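Local coordinates for putative nitrate transport protein (Thermoplasma volcanium, PDB 3MST), which is of unknown function but may take part in the transport of nitrate or a related small ligand, at residues P33-E38 and S194-Y199. Sequence-based numbering, arbitrary orientation.
Sequences PLLVIE and SKKSGY
The carboxylate of E38 is met by the ammonium of K196 at one oxygen, OE1, rather than over either face: OE1 offers its anti lone pair to NZ of K196 at 2.8 Å, completing a salt bridge. The second flat group is the peptide carbonyl of L35, whose oxygen takes a bond from NZ of K196 in the carbonyl plane, 3.0 Å long, with a C=O...N angle of 153°. The arrangement is a worked example of a lysine bridging two helices, its ammonium shared between a carboxylate and a backbone carbonyl, that of L35 on helix 32-36; the same carbonyl oxygen also takes a weak bond from the backbone N of E38. K196 gets there as a straight rod: with CG anti to its own carbonyl carbon (chi1 -67°) and every later torsion extended, its methylenes reach across to helix 32-36, CD passing 4.3 Å from CB of L35. A water that accepts a further bond from NZ of K196 also lies within hydrogen-bonding distance of V36 O, and E39 adds a second carboxylate as a salt-bridge partner of the ammonium. A methionine in place of K196 would probably leave E38 and E39 without their shared positive charge and the L35 carbonyl without this donor. The contact thus joins helices 32-36 and 186-197; beside it V36 packs on A189 and I193 of the latter helix, P33 and L34 lie against helix 169-184, and L35 and E38 touch I45 of strand 45-47, an outermost strand of the six-stranded mixed sheet.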
ATOM      1  N   PRO A  33       1.121   8.720  -5.795  1.00  8.68           N
ATOM      2  CA  PRO A  33       2.128   9.669  -6.254  1.00  9.58           C
ATOM      3  C   PRO A  33       2.283   9.681  -7.764  1.00  9.84           C
ATOM      4  O   PRO A  33       2.623  10.762  -8.323  1.00 12.20           O
ATOM      5  CB  PRO A  33       3.408   9.209  -5.538  1.00  9.96           C
ATOM      6  CG  PRO A  33       2.862   8.614  -4.239  1.00  9.86           C
ATOM      7  CD  PRO A  33       1.665   7.830  -4.766  1.00  8.41           C
ATOM      8  N   LEU A  34       2.057   8.569  -8.457  1.00  9.06           N
ATOM      9  CA  LEU A  34       2.158   8.562  -9.930  1.00  9.17           C
ATOM     10  C   LEU A  34       0.853   9.031 -10.568  1.00 10.32           C
ATOM     11  O   LEU A  34       0.894   9.701 -11.621  1.00 11.71           O
ATOM     12  CB  LEU A  34       2.602   7.203 -10.455  1.00  9.90           C
ATOM     13  CG  LEU A  34       4.023   6.839  -9.954  1.00 10.37           C
ATOM     14  CD1 LEU A  34       4.425   5.424 -10.479  1.00 12.46           C
ATOM     15  CD2 LEU A  34       5.088   7.888 -10.317  1.00 12.15           C
ATOM     16  N   LEU A  35      -0.314   8.799  -9.949  1.00  9.41           N
ATOM     17  CA  LEU A  35      -1.568   9.293 -10.486  1.00 11.24           C
ATOM     18  C   LEU A  35      -1.552  10.788 -10.574  1.00 11.13           C
ATOM     19  O   LEU A  35      -2.029  11.356 -11.548  1.00 12.17           O
ATOM     20  CB  LEU A  35      -2.786   8.886  -9.636  1.00 11.56           C
ATOM     21  CG  LEU A  35      -3.120   7.392  -9.588  1.00 10.95           C
ATOM     22  CD1 LEU A  35      -4.386   7.198  -8.781  1.00 12.53           C
ATOM     23  CD2 LEU A  35      -3.317   6.768 -11.004  1.00 13.60           C
ATOM     24  N   VAL A  36      -1.052  11.444  -9.552  1.00 10.30           N
ATOM     25  CA  VAL A  36      -1.235  12.896  -9.462  1.00 11.16           C
ATOM     26  C   VAL A  36      -0.427  13.640 -10.502  1.00 12.45           C
ATOM     27  O   VAL A  36      -0.816  14.756 -10.883  1.00 13.94           O
ATOM     28  CB  VAL A  36      -0.996  13.459  -8.055  1.00 11.89           C
ATOM     29  CG1 VAL A  36      -2.072  12.922  -7.099  1.00 12.04           C
ATOM     30  CG2 VAL A  36       0.430  13.210  -7.494  1.00 12.62           C
ATOM     31  N   ILE A  37       0.705  13.080 -10.927  1.00 11.37           N
ATOM     32  CA  ILE A  37       1.560  13.721 -11.949  1.00 11.70           C
ATOM     33  C   ILE A  37       1.645  12.877 -13.225  1.00 11.59           C
ATOM     34  O   ILE A  37       2.590  13.017 -14.018  1.00 11.74           O
ATOM     35  CB  ILE A  37       2.953  14.069 -11.408  1.00 11.99           C
ATOM     36  CG1 ILE A  37       3.694  12.818 -10.901  1.00 11.85           C
ATOM     37  CG2 ILE A  37       2.865  15.193 -10.370  1.00 14.16           C
ATOM     38  CD1 ILE A  37       5.181  13.073 -10.703  1.00 14.75           C
ATOM     39  N   GLU A  38       0.636  12.038 -13.473  1.00 10.17           N
ATOM     40  CA  GLU A  38       0.645  11.123 -14.618  1.00 10.39           C
ATOM     41  C   GLU A  38       1.062  11.804 -15.941  1.00 11.41           C
ATOM     42  O   GLU A  38       1.821  11.266 -16.730  1.00 11.99           O
ATOM     43  CB  GLU A  38      -0.719  10.452 -14.780  1.00  9.59           C
ATOM     44  CG  GLU A  38      -0.809   9.536 -15.954  1.00 11.69           C
ATOM     45  CD  GLU A  38      -2.169   8.873 -16.157  1.00 12.39           C
ATOM     46  OE1 GLU A  38      -3.128   9.278 -15.462  1.00 11.96           O
ATOM     47  OE2 GLU A  38      -2.236   8.017 -17.057  1.00 14.17           O
ATOM     48  N   SER A 194      -9.363  10.832  -6.521  0.50 14.78           N
ATOM     49  CA  SER A 194     -10.774  10.444  -6.525  0.50 17.34           C
ATOM     50  C   SER A 194     -11.269  10.164  -7.956  0.50 16.02           C
ATOM     51  O   SER A 194     -11.875   9.115  -8.223  0.50 18.50           O
ATOM     52  CB  SER A 194     -11.629  11.492  -5.782  0.50 17.60           C
ATOM     53  OG  SER A 194     -11.533  12.796  -6.323  0.50 22.47           O
ATOM     54  N   LYS A 195     -10.946  11.056  -8.901  1.00 13.73           N
ATOM     55  CA  LYS A 195     -11.359  10.858 -10.296  1.00 14.70           C
ATOM     56  C   LYS A 195     -10.738   9.649 -10.976  1.00 12.60           C
ATOM     57  O   LYS A 195     -11.408   8.881 -11.684  1.00 15.50           O
ATOM     58  CB  LYS A 195     -11.091  12.118 -11.113  1.00 15.18           C
ATOM     59  CG  LYS A 195     -12.035  13.272 -10.761  1.00 15.81           C
ATOM     60  CD  LYS A 195     -11.710  14.546 -11.567  1.00 15.46           C
ATOM     61  CE  LYS A 195     -12.807  15.577 -11.319  1.00 17.98           C
ATOM     62  NZ  LYS A 195     -12.604  16.867 -12.059  1.00 18.93           N
ATOM     63  N   LYS A 196      -9.433   9.458 -10.775  1.00 11.99           N
ATOM     64  CA  LYS A 196      -8.722   8.403 -11.472  1.00 12.34           C
ATOM     65  C   LYS A 196      -8.880   7.005 -10.826  1.00 12.44           C
ATOM     66  O   LYS A 196      -8.811   5.993 -11.506  1.00 13.98           O
ATOM     67  CB  LYS A 196      -7.236   8.775 -11.597  1.00 13.51           C
ATOM     68  CG  LYS A 196      -7.003   9.950 -12.487  1.00 12.12           C
ATOM     69  CD  LYS A 196      -5.516  10.212 -12.666  1.00 12.40           C
ATOM     70  CE  LYS A 196      -5.256  11.348 -13.642  1.00 12.31           C
ATOM     71  NZ  LYS A 196      -3.787  11.490 -13.939  1.00 11.30           N
ATOM     72  N   SER A 197      -9.066   7.001  -9.507  0.60 14.17           N
ATOM     73  CA  SER A 197      -9.043   5.753  -8.723  0.60 15.41           C
ATOM     74  C   SER A 197     -10.235   4.896  -8.980  0.60 15.98           C
ATOM     75  O   SER A 197     -10.139   3.696  -8.797  0.60 18.78           O
ATOM     76  CB  SER A 197      -8.976   6.012  -7.218  0.60 15.12           C
ATOM     77  OG  SER A 197     -10.191   6.529  -6.733  0.60 10.33           O
ATOM     78  N   GLY A 198     -11.354   5.528  -9.336  0.60 19.11           N
ATOM     79  CA  GLY A 198     -12.637   4.862  -9.428  0.60 22.17           C
ATOM     80  C   GLY A 198     -12.982   4.188  -8.122  0.60 22.13           C
ATOM     81  O   GLY A 198     -13.461   3.041  -8.150  0.60 24.94           O
ATOM     82  N   TYR A 199     -12.701   4.825  -6.974  1.00 16.79           N
ATOM     83  CA  TYR A 199     -12.962   4.113  -5.734  1.00 16.25           C
ATOM     84  C   TYR A 199     -13.295   4.999  -4.560  1.00 16.77           C
ATOM     85  O   TYR A 199     -14.142   4.631  -3.785  1.00 21.20           O
ATOM     86  CB  TYR A 199     -11.729   3.264  -5.406  1.00 14.66           C
ATOM     87  CG  TYR A 199     -11.904   2.293  -4.301  1.00 15.72           C
ATOM     88  CD1 TYR A 199     -11.689   2.678  -2.974  1.00 19.01           C
ATOM     89  CD2 TYR A 199     -12.299   0.994  -4.555  1.00 20.73           C
ATOM     90  CE1 TYR A 199     -11.885   1.791  -1.930  1.00 20.39           C
ATOM     91  CE2 TYR A 199     -12.475   0.087  -3.523  1.00 23.67           C
ATOM     92  CZ  TYR A 199     -12.291   0.492  -2.223  1.00 23.28           C
ATOM     93  OH  TYR A 199     -12.459  -0.417  -1.205  1.00 25.28           O
TER
HETATM   94  O   HOH W   1      -3.104  14.461 -12.743  1.00 18.16           O